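Local coordinates for protein putative N-acetylmuramoyl-L-alanine amidase,autolysin cwp6 (PDB 5J72) that probably cleaves the amide bond between N-acetylmuramic acid and L-alanine in peptidoglycan as a zinc-dependent amidase, and carries cell wall-binding CWB2 modules, at residues Ile192-Ser195 and Thr196-Glu199; Glu513-Ala516 and Leu517-Ile521; Lys623-Gly626 and Thr627-Ile631. All coordinates share one frame; numbering follows the deposited sequence.

Overall arrangement
The three contacts come in series along the chain. Contacts 2 and 3 each lie within one helix; contact 1 spans the start of helix 194-203. Contact 1 belongs to a CWB2 module, beside the parallel sheet that includes strand 184-187. Contacts 2 and 3 belong to the amidase part, on helices 511-521 and 619-637. Both pack against the mixed sheet that includes strands 453-458 and 599-606. Their centres are about 23 Å apart, with nearest atoms about 14 Å apart. Contact 1 is remote, its centre about 55 Å from that of contact 2 and about 45 Å from that of contact 3. The spacing is consistent with separate CWB2 and zinc-amidase parts.

Contact 1 (Ile192-Ser195 and Thr196-Glu199); sequences IPES and TKAE
I192 and T196 meet where the chain turns into helix 194-203. P193 is the N-cap residue, and P193 O accepts the N-H of K197 at 3.0 Å, almost straight at 170°. The next two backbone bonds run from A198 N to E194 O and from E199 N to S195 O.

The side chain of I192 can be followed outward. I192 CB lies 4.1 Å from T196 CG2. The CG2 branch passes the same methyl. CG1 sits between the backbone N and the carbonyl carbon, chi1 46°, and this carries I192 CD1 to 3.9 Å from K197 CA. I192 crosses both T196 and K197 at about a right angle. On the outer side, E194 bends at chi2, and E194 OE1 lies 3.5 Å from K197 CD. E194 OE1 is 5.4 Å from K197 NZ, so the charges probably attract only weakly, without direct contact.

T196 turns its OG1 to L186 O, which ties the helix start to strand 184-187. I192 packs on A187 of that strand and I225 of helix 219-228. P193 and S195 touch F141 of helix 140-151. E199 OE2 forms a salt bridge with R202 and a hydrogen bond with S148. The helix start thus packs against helices 140-151 and 219-228 and strand 184-187.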
loop_
_atom_site.group_PDB
_atom_site.type_symbol
_atom_site.label_atom_id
_atom_site.label_comp_id
_atom_site.label_asym_id
_atom_site.label_seq_id
_atom_site.Cartn_x
_atom_site.Cartn_y
_atom_site.Cartn_z
ATOM N N ILE A 192 -22.203 15.173 -13.802
ATOM C CA ILE A 192 -20.965 15.324 -13.073
ATOM C C ILE A 192 -21.283 16.315 -12.017
ATOM O O ILE A 192 -22.021 17.264 -12.284
ATOM C CB ILE A 192 -19.742 15.781 -13.913
ATOM C CG1 ILE A 192 -20.126 16.985 -14.866
ATOM C CG2 ILE A 192 -19.227 14.599 -14.702
ATOM C CD1 ILE A 192 -18.864 17.699 -15.462
ATOM N N PRO A 193 -20.794 16.136 -10.777
ATOM C CA PRO A 193 -21.094 17.131 -9.745
ATOM C C PRO A 193 -20.280 18.414 -9.974
ATOM O O PRO A 193 -19.340 18.448 -10.764
ATOM C CB PRO A 193 -20.698 16.440 -8.451
ATOM C CG PRO A 193 -19.745 15.414 -8.834
ATOM C CD PRO A 193 -20.222 14.921 -10.187
ATOM N N GLU A 194 -20.628 19.458 -9.245
ATOM C CA GLU A 194 -19.993 20.735 -9.378
ATOM C C GLU A 194 -18.481 20.670 -9.116
ATOM O O GLU A 194 -17.722 21.365 -9.780
ATOM C CB GLU A 194 -20.663 21.684 -8.370
ATOM C CG GLU A 194 -20.000 23.049 -8.260
ATOM C CD GLU A 194 -19.957 23.853 -9.596
ATOM O OE1 GLU A 194 -20.882 23.708 -10.431
ATOM O OE2 GLU A 194 -18.993 24.638 -9.777
ATOM N N SER A 195 -18.056 19.866 -8.123
ATOM C CA SER A 195 -16.652 19.710 -7.795
ATOM C C SER A 195 -15.913 19.236 -9.096
ATOM O O SER A 195 -14.938 19.891 -9.479
ATOM C CB SER A 195 -16.518 18.716 -6.624
ATOM O OG SER A 195 -17.037 17.444 -6.985
ATOM N N THR A 196 -16.378 18.204 -9.782
ATOM C CA THR A 196 -15.702 17.732 -11.013
ATOM C C THR A 196 -15.793 18.805 -12.156
ATOM O O THR A 196 -14.824 19.053 -12.857
ATOM C CB THR A 196 -16.369 16.413 -11.510
ATOM O OG1 THR A 196 -16.180 15.444 -10.478
ATOM C CG2 THR A 196 -15.754 15.902 -12.838
ATOM N N LYS A 197 -16.987 19.433 -12.316
ATOM C CA LYS A 197 -17.156 20.457 -13.354
ATOM C C LYS A 197 -16.123 21.585 -13.146
ATOM O O LYS A 197 -15.501 22.000 -14.102
ATOM C CB LYS A 197 -18.608 20.987 -13.238
ATOM C CG LYS A 197 -18.824 22.357 -13.880
ATOM C CD LYS A 197 -20.334 22.791 -13.734
ATOM C CE LYS A 197 -20.566 24.176 -14.333
ATOM N NZ LYS A 197 -20.825 24.053 -15.795
ATOM N N ALA A 198 -15.931 22.068 -11.910
ATOM C CA ALA A 198 -15.022 23.186 -11.687
ATOM C C ALA A 198 -13.579 22.765 -11.888
ATOM O O ALA A 198 -12.772 23.583 -12.358
ATOM C CB ALA A 198 -15.206 23.749 -10.252
ATOM N N GLU A 199 -13.217 21.509 -11.520
ATOM C CA GLU A 199 -11.820 21.138 -11.706
ATOM C C GLU A 199 -11.537 20.884 -13.199
ATOM O O GLU A 199 -10.435 21.168 -13.654
ATOM C CB GLU A 199 -11.498 19.870 -10.827
ATOM C CG GLU A 199 -10.041 19.363 -10.971
ATOM C CD GLU A 199 -8.988 20.390 -10.501
ATOM O OE1 GLU A 199 -9.369 21.470 -9.939
ATOM O OE2 GLU A 199 -7.771 20.112 -10.684
#

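Contact 2 (Glu513-Ala516 and Leu517-Ile521); sequences ERTA and LSNTI
T515 and N519 lie side by side one turn apart on helix 511-521, a helix of the amidase fold, and point the same way. T515 CG2 is 3.9 Å from N519 ND2, so a methyl runs alongside an amide. The main-chain bond beneath them, from N519 N to T515 O, is 2.9 Å long. N519 has CG anti to its carbonyl carbon, chi1 -70°, which leaves N519 CG 3.5 Å from T515 O. Its amide is fixed by outside partners: OD1 takes the N-H of N596 and ND2 gives to N594 O. T515 OG1 turns back to L511 O.

R514 and S518 project from another side of the helix. R514 reaches D457 in a salt bridge and also bonds to the carbonyls of P458, M509 and H460. These several bonds fix its guanidinium group close to the zinc ligands H460 and H530. S518 OG bonds to N595 OD1. L517 swings its end away from the first segment and packs on V500 of strand 498-501.

Near the end of the helix, A516 O takes two donors from one residue. T520 N is 2.9 Å from A516 O, with a bent N-H angle of 135°. T520 OG1 reaches A516 O at 3.1 Å, from above the carbonyl plane and 40° out of it.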
loop_
_atom_site.group_PDB
_atom_site.type_symbol
_atom_site.label_atom_id
_atom_site.label_comp_id
_atom_site.label_asym_id
_atom_site.label_seq_id
_atom_site.Cartn_x
_atom_site.Cartn_y
_atom_site.Cartn_z
ATOM N N GLU A 513 13.557 -12.257 26.702
ATOM C CA GLU A 513 13.251 -10.934 26.094
ATOM C C GLU A 513 11.683 -10.763 25.932
ATOM O O GLU A 513 11.116 -9.700 26.211
ATOM C CB GLU A 513 13.918 -10.817 24.707
ATOM C CG GLU A 513 13.715 -9.382 24.238
ATOM C CD GLU A 513 14.492 -8.999 22.980
ATOM O OE1 GLU A 513 15.193 -9.868 22.376
ATOM O OE2 GLU A 513 14.369 -7.794 22.597
ATOM N N ARG A 514 11.004 -11.842 25.506
ATOM C CA ARG A 514 9.540 -11.813 25.346
ATOM C C ARG A 514 8.927 -11.529 26.661
ATOM O O ARG A 514 7.971 -10.749 26.751
ATOM C CB ARG A 514 9.073 -13.154 24.795
ATOM C CG ARG A 514 9.705 -13.441 23.428
ATOM C CD ARG A 514 9.635 -14.922 23.131
ATOM N NE ARG A 514 10.478 -15.304 22.006
ATOM C CZ ARG A 514 10.022 -15.706 20.825
ATOM N NH1 ARG A 514 8.709 -15.730 20.580
ATOM N NH2 ARG A 514 10.865 -16.131 19.895
ATOM N N THR A 515 9.438 -12.180 27.742
ATOM C CA THR A 515 8.855 -11.928 29.054
ATOM C C THR A 515 9.165 -10.536 29.560
ATOM O O THR A 515 8.278 -9.890 30.141
ATOM C CB THR A 515 9.345 -12.986 30.079
ATOM O OG1 THR A 515 9.216 -14.283 29.450
ATOM C CG2 THR A 515 8.459 -12.994 31.299
ATOM N N ALA A 516 10.393 -10.040 29.349
ATOM C CA ALA A 516 10.724 -8.673 29.815
ATOM C C ALA A 516 9.784 -7.688 29.157
ATOM O O ALA A 516 9.305 -6.758 29.803
ATOM C CB ALA A 516 12.154 -8.302 29.440
ATOM N N LEU A 517 9.487 -7.917 27.861
ATOM C CA LEU A 517 8.584 -7.047 27.127
ATOM C C LEU A 517 7.256 -7.068 27.782
ATOM O O LEU A 517 6.646 -6.007 27.996
ATOM C CB LEU A 517 8.439 -7.490 25.658
ATOM C CG LEU A 517 7.524 -6.598 24.804
ATOM C CD1 LEU A 517 8.061 -5.142 24.813
ATOM C CD2 LEU A 517 7.489 -7.117 23.394
ATOM N N SER A 518 6.753 -8.261 28.103
ATOM C CA SER A 518 5.430 -8.357 28.763
ATOM C C SER A 518 5.420 -7.564 30.065
ATOM O O SER A 518 4.488 -6.826 30.352
ATOM C CB SER A 518 5.127 -9.815 29.088
ATOM O OG SER A 518 3.785 -9.952 29.516
ATOM N N ASN A 519 6.470 -7.732 30.868
ATOM C CA ASN A 519 6.584 -7.045 32.169
ATOM C C ASN A 519 6.719 -5.523 32.009
ATOM O O ASN A 519 6.361 -4.778 32.922
ATOM C CB ASN A 519 7.789 -7.631 32.954
ATOM C CG ASN A 519 7.495 -9.028 33.402
ATOM O OD1 ASN A 519 6.307 -9.416 33.506
ATOM N ND2 ASN A 519 8.479 -9.878 33.612
ATOM N N THR A 520 7.227 -5.066 30.872
ATOM C CA THR A 520 7.356 -3.643 30.608
ATOM C C THR A 520 6.003 -3.094 30.155
ATOM O O THR A 520 5.615 -1.999 30.530
ATOM C CB THR A 520 8.418 -3.455 29.532
ATOM O OG1 THR A 520 9.703 -3.719 30.101
ATOM C CG2 THR A 520 8.407 -2.066 28.944
ATOM N N ILE A 521 5.260 -3.864 29.347
ATOM C CA ILE A 521 3.982 -3.422 28.804
ATOM C C ILE A 521 2.885 -3.509 29.811
ATOM O O ILE A 521 1.954 -2.700 29.737
ATOM C CB ILE A 521 3.580 -4.278 27.528
ATOM C CG1 ILE A 521 4.565 -4.065 26.353
ATOM C CG2 ILE A 521 2.215 -3.925 27.067
ATOM C CD1 ILE A 521 4.699 -2.618 25.937
#

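Contact 3 (Lys623-Gly626 and Thr627-Ile631); sequences KTMG and TQIGI
K623 O receives T627 N at 2.9 Å in the regular i to i+4 pattern of helix 619-637. The backbone stays helical throughout these nine residues. Q628 N to T624 O, I629 N to M625 O and G630 N to G626 O continue the ladder. I631 N to T627 O is the next bond of the series.

T627 adds a second bond. T627 OG1 reaches K623 O at 2.9 Å, from above the carbonyl plane and 42° out of it. The torsion explains this: OG1 lies anti to the carbonyl carbon, chi1 -62°, and so folds back along the helix towards the preceding turn. K623 O is therefore held by two donors of one residue. The chain of K623, in one of its two modelled positions, crosses T627 obliquely. T624 OG1 turns back to E620 O.

On the buried side, M625 CG meets I629 CD1 at 4.2 Å. Both side chains touch I566 of helix 554-569 and C604 of strand 599-606. I629 CG1 also lies 3.4 Å from M625 O. Q628 CG lies anti to the carbonyl carbon, chi1 -63°, which brings Q628 CG to 3.3 Å from T624 O; the bend at chi2 comes further out. Its NE2 gives to R565 O on helix 554-569. G626 has no side chain, and its O also accepts T488 OG1 of helix 477-494.

M625 and I629 supply apolar packing to strand 599-606 and the flanking helices, and Q628 and G626 add hydrogen bonds to those helices. Two carbonyls carry a second bond on top of the helical one. K623 O takes its extra donor from within the helix, and G626 O takes its own from T488, so these buried polar atoms are well satisfied.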
loop_
_atom_site.group_PDB
_atom_site.type_symbol
_atom_site.label_atom_id
_atom_site.label_comp_id
_atom_site.label_asym_id
_atom_site.label_seq_id
_atom_site.Cartn_x
_atom_site.Cartn_y
_atom_site.Cartn_z
ATOM N N LYS A 623 -5.312 -17.812 8.819
ATOM C CA LYS A 623 -5.850 -16.544 9.283
ATOM C C LYS A 623 -7.108 -16.832 10.205
ATOM O O LYS A 623 -7.286 -16.175 11.213
ATOM C CB LYS A 623 -6.239 -15.683 8.088
ATOM C CG LYS A 623 -6.825 -14.365 8.568
ATOM C CD LYS A 623 -7.173 -13.426 7.411
ATOM C CE LYS A 623 -7.223 -12.000 7.946
ATOM N NZ LYS A 623 -5.881 -11.522 8.437
ATOM N N THR A 624 -7.921 -17.834 9.873
ATOM C CA THR A 624 -9.100 -18.146 10.711
ATOM C C THR A 624 -8.638 -18.606 12.106
ATOM O O THR A 624 -9.214 -18.222 13.118
ATOM C CB THR A 624 -9.929 -19.232 10.038
ATOM O OG1 THR A 624 -10.410 -18.649 8.826
ATOM C CG2 THR A 624 -11.128 -19.688 10.907
ATOM N N MET A 625 -7.581 -19.405 12.149
ATOM C CA MET A 625 -7.034 -19.839 13.439
ATOM C C MET A 625 -6.646 -18.633 14.247
ATOM O O MET A 625 -6.998 -18.551 15.432
ATOM C CB MET A 625 -5.821 -20.729 13.204
ATOM C CG MET A 625 -5.102 -21.084 14.529
ATOM S SD MET A 625 -6.120 -22.125 15.658
ATOM C CE MET A 625 -6.124 -23.760 14.750
ATOM N N GLY A 626 -5.923 -17.624 13.638
ATOM C CA GLY A 626 -5.538 -16.462 14.430
ATOM C C GLY A 626 -6.752 -15.642 14.867
ATOM O O GLY A 626 -6.795 -15.111 15.981
ATOM N N THR A 627 -7.706 -15.490 13.959
ATOM C CA THR A 627 -8.898 -14.723 14.305
ATOM C C THR A 627 -9.636 -15.356 15.545
ATOM O O THR A 627 -10.015 -14.620 16.464
ATOM C CB THR A 627 -9.891 -14.784 13.130
ATOM O OG1 THR A 627 -9.226 -14.158 12.001
ATOM C CG2 THR A 627 -11.254 -14.021 13.511
ATOM N N GLN A 628 -9.830 -16.677 15.542
ATOM C CA GLN A 628 -10.516 -17.332 16.682
ATOM C C GLN A 628 -9.750 -17.094 17.972
ATOM O O GLN A 628 -10.333 -16.835 19.045
ATOM C CB GLN A 628 -10.666 -18.827 16.412
ATOM C CG GLN A 628 -11.535 -19.177 15.196
ATOM C CD GLN A 628 -12.876 -18.445 15.262
ATOM O OE1 GLN A 628 -13.151 -17.520 14.482
ATOM N NE2 GLN A 628 -13.737 -18.800 16.248
ATOM N N ILE A 629 -8.397 -17.172 17.893
ATOM C CA ILE A 629 -7.667 -16.896 19.086
ATOM C C ILE A 629 -7.923 -15.462 19.531
ATOM O O ILE A 629 -8.074 -15.210 20.723
ATOM C CB ILE A 629 -6.139 -17.158 18.845
ATOM C CG1 ILE A 629 -5.919 -18.674 18.607
ATOM C CG2 ILE A 629 -5.331 -16.634 20.052
ATOM C CD1 ILE A 629 -4.411 -19.042 18.136
ATOM N N GLY A 630 -7.979 -14.497 18.546
ATOM C CA GLY A 630 -8.216 -13.112 18.920
ATOM C C GLY A 630 -9.617 -12.973 19.548
ATOM O O GLY A 630 -9.791 -12.186 20.492
ATOM N N ILE A 631 -10.578 -13.702 19.028
ATOM C CA ILE A 631 -11.964 -13.578 19.591
ATOM C C ILE A 631 -11.933 -14.098 21.054
ATOM O O ILE A 631 -12.504 -13.457 21.948
ATOM C CB ILE A 631 -12.984 -14.379 18.749
ATOM C CG1 ILE A 631 -13.198 -13.702 17.347
ATOM C CG2 ILE A 631 -14.405 -14.398 19.522
ATOM C CD1 ILE A 631 -13.837 -14.678 16.330
#